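Local structure of PHOX (Pseudomonas fluorescens, 4A9V) at residues Leu84-Asn89 with Gly187-Cys192; Ser359-Gln364 with Arg372-Val377. The protein hydrolyses phosphate monoesters as an alkaline phosphatase, using a complex iron-calcium cofactor held in a beta-propeller. One frame throughout, in Å; residues are numbered along the deposited sequence.

Contact 1 lies deep in the beta-propeller, its centre about 11 Å from that of the chain, whereas contact 2 lies about 25 Å out, away from the metal sites. Their centres are about 30 Å apart and their nearest atoms about 12 Å, so the two do not touch; along the chain contact 1 closes before contact 2 opens. Contact 1 belongs to the surroundings of the cofactor: the side chain of Asn88 is about 8 Å from the mu-oxo-diiron group, and that of Cys192 about 6 Å from that of Glu273, a calcium ligand that also belongs to the diiron pocket. Contact 2 is structural packing.

Contact 1 (Leu84-Asn89 with Gly187-Cys192); sequences LMAINN and GTYLTC
Ala86 and Asn88 face Tyr189 and Thr191 across two strand axes 8.5 Å apart whose N-to-C directions differ by 7°. At that spacing the strands belong to separate sheets of the beta-propeller, 82-89 in one and 189-193 in the next, and side chains do the joining. Tyr189 is swung away from its backbone nitrogen (chi1 -178°), which sends the ring across to the other strand, against Ala86. The methyl CB of Ala86 sits 3.4 Å from the Tyr189 ring centroid, 8° off the normal, which is a CH-pi contact almost exactly over the centre of one face. Beyond the ring the contact turns polar. Tyr189 OH donates to Asn88 OD1 at 2.8 Å, and Thr191 OG1 donates to the same Asn88 OD1, also at 2.8 Å. Neither hydroxyl lies in the amide plane: the two come from opposite faces of it, steeply tilted, so the carbonyl oxygen is gripped from both sides. The Asn88 amide is turned steeply against the plane of the Tyr189 ring, whose edge meets OD1. Outside the pair, Asn88 ND2 bonds to Cys179 O and Ala180 O, fixing which end of the amide faces the hydroxyls and making Asn88 a second-shell neighbour of Cys179, which lines the diiron pocket. A phenylalanine in place of Tyr189 has no hydroxyl, and Asn88 OD1 would probably lose one of its two donors, leaving the amide less firmly held. Thr191 OG1, while donating to OD1, is itself bonded to Asn178 ND2, and Asn88 ND2 stays 3.3 Å from Thr191 OG1 at an angle too poor for a hydrogen bond.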
ATOM      1  N   LEU A  84       7.986 -17.672  -3.859  1.00  6.85           N
ATOM      2  CA  LEU A  84       7.662 -17.095  -2.565  1.00  6.92           C
ATOM      3  C   LEU A  84       6.755 -15.898  -2.780  1.00  7.01           C
ATOM      4  O   LEU A  84       6.900 -15.164  -3.746  1.00  9.37           O
ATOM      5  CB  LEU A  84       8.922 -16.657  -1.805  1.00  7.55           C
ATOM      6  CG  LEU A  84       9.976 -17.737  -1.561  1.00  8.15           C
ATOM      7  CD1 LEU A  84      11.069 -17.159  -0.679  1.00  9.83           C
ATOM      8  CD2 LEU A  84       9.368 -18.977  -0.919  1.00  9.28           C
ATOM      9  N   MET A  85       5.842 -15.681  -1.843  1.00  6.72           N
ATOM     10  CA  MET A  85       5.068 -14.455  -1.808  1.00  7.22           C
ATOM     11  C   MET A  85       5.287 -13.775  -0.470  1.00  7.13           C
ATOM     12  O   MET A  85       5.297 -14.434   0.565  1.00  8.31           O
ATOM     13  CB  MET A  85       3.585 -14.763  -2.006  1.00  7.62           C
ATOM     14  CG  MET A  85       3.292 -15.327  -3.375  1.00  8.44           C
ATOM     15  SD  MET A  85       1.555 -15.714  -3.684  1.00 10.37           S
ATOM     16  CE  MET A  85       0.845 -14.077  -3.839  1.00 12.03           C
ATOM     17  N   ALA A  86       5.494 -12.464  -0.499  1.00  6.47           N
ATOM     18  CA  ALA A  86       5.540 -11.668   0.708  1.00  6.15           C
ATOM     19  C   ALA A  86       4.298 -10.796   0.697  1.00  5.83           C
ATOM     20  O   ALA A  86       4.041 -10.078  -0.278  1.00  6.53           O
ATOM     21  CB  ALA A  86       6.794 -10.809   0.728  1.00  7.03           C
ATOM     22  N   ILE A  87       3.501 -10.906   1.759  1.00  5.93           N
ATOM     23  CA  ILE A  87       2.166 -10.333   1.798  1.00  6.15           C
ATOM     24  C   ILE A  87       2.025  -9.506   3.072  1.00  5.90           C
ATOM     25  O   ILE A  87       2.229  -9.996   4.187  1.00  6.60           O
ATOM     26  CB  ILE A  87       1.096 -11.437   1.774  1.00  6.35           C
ATOM     27  CG1 ILE A  87       1.213 -12.300   0.512  1.00  7.08           C
ATOM     28  CG2 ILE A  87      -0.288 -10.826   1.896  1.00  6.95           C
ATOM     29  CD1 ILE A  87       0.711 -13.721   0.690  1.00  8.37           C
ATOM     30  N   ASN A  88       1.671  -8.239   2.904  1.00  5.81           N
ATOM     31  CA  ASN A  88       1.469  -7.356   4.033  1.00  5.83           C
ATOM     32  C   ASN A  88       0.208  -7.715   4.791  1.00  5.66           C
ATOM     33  O   ASN A  88      -0.798  -8.091   4.189  1.00  6.32           O
ATOM     34  CB  ASN A  88       1.324  -5.922   3.559  1.00  5.97           C
ATOM     35  CG  ASN A  88       2.615  -5.328   3.051  1.00  6.24           C
ATOM     36  OD1 ASN A  88       3.693  -5.926   3.145  1.00  6.91           O
ATOM     37  ND2 ASN A  88       2.518  -4.111   2.551  1.00  7.77           N
ATOM     38  N   ASN A  89       0.231  -7.424   6.088  1.00  5.99           N
ATOM     39  CA  ASN A  89      -0.924  -7.538   6.966  1.00  6.62           C
ATOM     40  C   ASN A  89      -1.112  -6.199   7.661  1.00  6.19           C
ATOM     41  O   ASN A  89      -0.290  -5.804   8.490  1.00  7.01           O
ATOM     42  CB  ASN A  89      -0.659  -8.650   7.991  1.00  6.82           C
ATOM     43  CG  ASN A  89      -0.489 -10.001   7.337  1.00  7.78           C
ATOM     44  OD1 ASN A  89       0.572 -10.621   7.417  1.00  8.93           O
ATOM     45  ND2 ASN A  89      -1.544 -10.469   6.677  1.00  7.96           N
ATOM     46  N   GLY A 187      16.185  -8.865  -5.428  1.00  9.15           N
ATOM     47  CA  GLY A 187      15.587 -10.020  -4.763  1.00  9.39           C
ATOM     48  C   GLY A 187      15.075  -9.752  -3.362  1.00  8.91           C
ATOM     49  O   GLY A 187      14.961 -10.672  -2.558  1.00 10.25           O
ATOM     50  N   THR A 188      14.681  -8.510  -3.094  1.00  7.30           N
ATOM     51  CA  THR A 188      14.119  -8.171  -1.803  1.00  7.10           C
ATOM     52  C   THR A 188      12.748  -7.509  -1.920  1.00  6.50           C
ATOM     53  O   THR A 188      12.305  -7.106  -3.001  1.00  6.74           O
ATOM     54  CB  THR A 188      15.059  -7.284  -0.973  1.00  7.75           C
ATOM     55  OG1 THR A 188      15.196  -6.013  -1.612  1.00  7.86           O
ATOM     56  CG2 THR A 188      16.428  -7.947  -0.782  1.00  9.14           C
ATOM     57  N   TYR A 189      12.066  -7.482  -0.781  1.00  6.36           N
ATOM     58  CA  TYR A 189      10.707  -6.986  -0.671  1.00  6.38           C
ATOM     59  C   TYR A 189      10.720  -5.702   0.154  1.00  6.20           C
ATOM     60  O   TYR A 189      11.387  -5.636   1.192  1.00  7.39           O
ATOM     61  CB  TYR A 189       9.857  -8.038   0.050  1.00  6.40           C
ATOM     62  CG  TYR A 189       8.400  -7.672   0.205  1.00  6.04           C
ATOM     63  CD1 TYR A 189       7.581  -7.587  -0.903  1.00  5.85           C
ATOM     64  CD2 TYR A 189       7.824  -7.499   1.461  1.00  6.54           C
ATOM     65  CE1 TYR A 189       6.237  -7.293  -0.780  1.00  6.39           C
ATOM     66  CE2 TYR A 189       6.474  -7.205   1.596  1.00  6.32           C
ATOM     67  CZ  TYR A 189       5.684  -7.129   0.469  1.00  6.40           C
ATOM     68  OH  TYR A 189       4.336  -6.864   0.547  1.00  7.26           O
ATOM     69  N   LEU A 190       9.976  -4.696  -0.295  1.00  6.17           N
ATOM     70  CA  LEU A 190       9.763  -3.489   0.493  1.00  6.17           C
ATOM     71  C   LEU A 190       8.338  -3.470   1.016  1.00  6.19           C
ATOM     72  O   LEU A 190       7.383  -3.693   0.260  1.00  6.91           O
ATOM     73  CB  LEU A 190      10.014  -2.239  -0.361  1.00  6.69           C
ATOM     74  CG  LEU A 190      11.383  -2.151  -1.046  1.00  7.17           C
ATOM     75  CD1 LEU A 190      11.515  -0.849  -1.823  1.00  7.53           C
ATOM     76  CD2 LEU A 190      12.535  -2.317  -0.066  1.00  8.27           C
ATOM     77  N   THR A 191       8.213  -3.252   2.318  1.00  6.46           N
ATOM     78  CA  THR A 191       6.921  -3.079   2.943  1.00  6.38           C
ATOM     79  C   THR A 191       6.827  -1.674   3.535  1.00  6.25           C
ATOM     80  O   THR A 191       7.811  -1.118   4.016  1.00  7.88           O
ATOM     81  CB  THR A 191       6.635  -4.170   4.001  1.00  7.01           C
ATOM     82  OG1 THR A 191       5.278  -4.046   4.429  1.00  7.31           O
ATOM     83  CG2 THR A 191       7.545  -4.060   5.209  1.00  7.14           C
ATOM     84  N   CYS A 192       5.641  -1.086   3.454  1.00  5.49           N
ATOM     85  CA  CYS A 192       5.450   0.334   3.691  1.00  5.98           C
ATOM     86  C   CYS A 192       4.554   0.557   4.902  1.00  6.15           C
ATOM     87  O   CYS A 192       3.417   0.090   4.929  1.00  7.08           O
ATOM     88  CB  CYS A 192       4.798   0.953   2.464  1.00  6.50           C
ATOM     89  SG  CYS A 192       5.913   1.027   1.055  1.00  8.53           S
TER

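Contact 2 (Ser359-Gln364 with Arg372-Val377); sequences SGFADQ and RLAASV. With EDO (1,2-ethanediol), chain H.
Phe361 makes most of this contact, reaching from the irregular segment 359-364 to the flank of helix 372-377. The chain between them forms a short helix, so this is local loop-on-helix packing. The tight part is at the far end of the ring. Phe361 CZ comes within 3.4 Å of Ala374 N, close against the helix backbone, and also meets CB of Leu373, a residue modelled in two conformers. On one side of that tip, Phe361 CE2 rests 3.8 Å from Ala374 CB; on the other, Phe361 CE1 is 4.0 Å from Val377 CG2, which lies at the ring edge. One ring end thus touches Leu373 and Ala374 on one turn and Val377 on the next. CG lies anti to the carbonyl carbon (chi1 -53°), which carries the Phe361 ring toward the helix, where the Phe361 and Val377 side chains run alongside each other, pointing opposite ways.

The outer side is looser. Val377 is exposed, and Ser359 CB reaches Val377 CG2 only at 4.1 Å. Ser359 OG, in the plane of the Phe361 ring at its edge, is occupied by Gly354 O and Asp356 N within its own loop. Gln364, the first residue of helix 364-369 and not in contact with segment 372-377, donates through NE2 to O2 of 1,2-ethanediol at 3.2 Å with an N-H...O angle of 152°; the diol probably comes from the crystallisation liquor.

Asp363 is the N-cap of the intervening helix 364-369, its OD1 bonded to Glu366 N, and Val367 of that helix touches both Phe361 and Ala374. Helix 371-377 is packed among its neighbours: Phe361 and Val367 against Ala374, helix 211-216 against Leu373, and strand 296-303 against Ala375 through Phe297 and Tyr299.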
ATOM      1  N   SER A 359      14.748  26.786   9.364  1.00 19.74           N
ATOM      2  CA  SER A 359      13.433  26.217   9.078  1.00 19.87           C
ATOM      3  C   SER A 359      13.197  24.932   9.871  1.00 21.77           C
ATOM      4  O   SER A 359      12.150  24.299   9.731  1.00 21.40           O
ATOM      5  CB  SER A 359      13.261  25.960   7.575  1.00 18.90           C
ATOM      6  OG  SER A 359      14.286  25.122   7.072  1.00 17.76           O
ATOM      7  N   GLY A 360      14.082  24.661  10.828  1.00 19.99           N
ATOM      8  CA  GLY A 360      13.794  23.711  11.902  1.00 19.68           C
ATOM      9  C   GLY A 360      14.463  22.357  11.737  1.00 17.84           C
ATOM     10  O   GLY A 360      14.058  21.384  12.365  1.00 20.33           O
ATOM     11  N   PHE A 361      15.458  22.276  10.857  1.00 14.93           N
ATOM     12  CA  PHE A 361      16.132  21.006  10.585  1.00 14.31           C
ATOM     13  C   PHE A 361      17.609  21.118  10.939  1.00 16.21           C
ATOM     14  O   PHE A 361      18.345  21.898  10.340  1.00 17.09           O
ATOM     15  CB  PHE A 361      15.977  20.622   9.114  1.00 13.67           C
ATOM     16  CG  PHE A 361      14.555  20.612   8.639  1.00 12.82           C
ATOM     17  CD1 PHE A 361      13.971  21.764   8.154  1.00 13.32           C
ATOM     18  CD2 PHE A 361      13.780  19.473   8.758  1.00 12.11           C
ATOM     19  CE1 PHE A 361      12.643  21.783   7.787  1.00 14.16           C
ATOM     20  CE2 PHE A 361      12.464  19.474   8.347  1.00 13.30           C
ATOM     21  CZ  PHE A 361      11.882  20.641   7.900  1.00 14.56           C
ATOM     22  N   ALA A 362      18.029  20.373  11.953  1.00 15.19           N
ATOM     23  CA  ALA A 362      19.400  20.469  12.441  1.00 16.36           C
ATOM     24  C   ALA A 362      20.386  19.775  11.506  1.00 14.96           C
ATOM     25  O   ALA A 362      21.576  20.089  11.493  1.00 17.14           O
ATOM     26  CB  ALA A 362      19.501  19.879  13.838  1.00 19.79           C
ATOM     27  N   ASP A 363      19.908  18.741  10.826  1.00 12.42           N
ATOM     28  CA  ASP A 363      20.771  17.838  10.082  1.00 12.86           C
ATOM     29  C   ASP A 363      19.910  17.001   9.139  1.00 10.86           C
ATOM     30  O   ASP A 363      18.689  17.138   9.127  1.00 11.41           O
ATOM     31  CB  ASP A 363      21.562  16.942  11.042  1.00 13.78           C
ATOM     32  CG  ASP A 363      20.670  16.218  12.033  1.00 14.83           C
ATOM     33  OD1 ASP A 363      19.557  15.814  11.658  1.00 14.79           O
ATOM     34  OD2 ASP A 363      21.078  16.059  13.202  1.00 19.45           O
ATOM     35  N   GLN A 364      20.549  16.175   8.317  1.00 11.57           N
ATOM     36  CA  GLN A 364      19.832  15.418   7.306  1.00 10.42           C
ATOM     37  C   GLN A 364      18.933  14.358   7.936  1.00 10.48           C
ATOM     38  O   GLN A 364      17.853  14.086   7.423  1.00 10.17           O
ATOM     39  CB  GLN A 364      20.816  14.779   6.324  1.00 12.20           C
ATOM     40  CG  GLN A 364      20.150  13.961   5.227  1.00 11.25           C
ATOM     41  CD  GLN A 364      19.250  14.779   4.319  1.00 11.17           C
ATOM     42  OE1 GLN A 364      19.231  16.008   4.372  1.00 13.89           O
ATOM     43  NE2 GLN A 364      18.540  14.092   3.432  1.00 11.64           N
ATOM     44  N   ARG A 372       7.720  15.304   5.824  1.00  7.08           N
ATOM     45  CA  ARG A 372       6.538  16.091   5.484  1.00  7.40           C
ATOM     46  C   ARG A 372       6.829  17.580   5.644  1.00  7.51           C
ATOM     47  O   ARG A 372       6.384  18.400   4.839  1.00  8.28           O
ATOM     48  CB  ARG A 372       5.360  15.709   6.382  1.00  7.54           C
ATOM     49  CG  ARG A 372       4.687  14.396   6.024  1.00  7.96           C
ATOM     50  CD  ARG A 372       3.448  14.171   6.874  1.00  7.93           C
ATOM     51  NE  ARG A 372       2.659  13.063   6.373  1.00  7.13           N
ATOM     52  CZ  ARG A 372       1.469  12.723   6.840  1.00  7.10           C
ATOM     53  NH1 ARG A 372       0.953  13.332   7.903  1.00  7.96           N
ATOM     54  NH2 ARG A 372       0.777  11.790   6.213  1.00  7.26           N
ATOM     55  N   LEU A 373       7.457  17.942   6.758  1.00  7.88           N
ATOM     56  CA  LEU A 373       7.751  19.337   7.051  0.50  8.24           C
ATOM     57  C   LEU A 373       8.757  19.894   6.058  1.00  8.57           C
ATOM     58  O   LEU A 373       8.647  21.034   5.634  1.00  9.73           O
ATOM     59  CB  LEU A 373       8.282  19.487   8.477  0.50  9.31           C
ATOM     60  CG  LEU A 373       7.231  19.259   9.559  0.50 12.22           C
ATOM     61  CD1 LEU A 373       7.872  19.392  10.932  0.50 16.27           C
ATOM     62  CD2 LEU A 373       6.085  20.248   9.424  0.50 16.82           C
ATOM     63  N   ALA A 374       9.762  19.100   5.708  1.00  8.59           N
ATOM     64  CA  ALA A 374      10.769  19.547   4.753  1.00  9.14           C
ATOM     65  C   ALA A 374      10.133  19.771   3.377  1.00  8.73           C
ATOM     66  O   ALA A 374      10.435  20.749   2.688  1.00  9.44           O
ATOM     67  CB  ALA A 374      11.903  18.535   4.668  1.00  9.35           C
ATOM     68  N   ALA A 375       9.232  18.876   2.984  1.00  8.29           N
ATOM     69  CA  ALA A 375       8.562  18.990   1.699  1.00  8.02           C
ATOM     70  C   ALA A 375       7.662  20.235   1.639  1.00  8.22           C
ATOM     71  O   ALA A 375       7.541  20.874   0.596  1.00  8.51           O
ATOM     72  CB  ALA A 375       7.761  17.729   1.421  1.00  7.99           C
ATOM     73  N   SER A 376       7.053  20.607   2.759  1.00  8.38           N
ATOM     74  CA  SER A 376       6.305  21.856   2.801  1.00  9.20           C
ATOM     75  C   SER A 376       7.224  23.062   2.608  1.00 10.03           C
ATOM     76  O   SER A 376       6.879  24.000   1.898  1.00 10.55           O
ATOM     77  CB  SER A 376       5.533  21.989   4.112  1.00 10.04           C
ATOM     78  OG  SER A 376       4.465  21.058   4.180  1.00 10.24           O
ATOM     79  N   VAL A 377       8.398  23.034   3.231  1.00  9.69           N
ATOM     80  CA  VAL A 377       9.344  24.144   3.090  1.00 10.82           C
ATOM     81  C   VAL A 377       9.685  24.386   1.617  1.00 10.89           C
ATOM     82  O   VAL A 377       9.778  25.530   1.175  1.00 11.94           O
ATOM     83  CB  VAL A 377      10.633  23.900   3.904  1.00 11.95           C
ATOM     84  CG1 VAL A 377      11.721  24.895   3.519  1.00 14.73           C
ATOM     85  CG2 VAL A 377      10.338  24.002   5.386  1.00 13.67           C
TER
HETATM   86  C1  EDO H 901      21.205   9.667   1.877  1.00 13.33           C
HETATM   87  O1  EDO H 901      22.452   9.652   1.153  1.00 12.33           O
HETATM   88  C2  EDO H 901      20.867  11.099   2.280  1.00 13.49           C
HETATM   89  O2  EDO H 901      19.613  11.164   2.976  1.00 13.54           O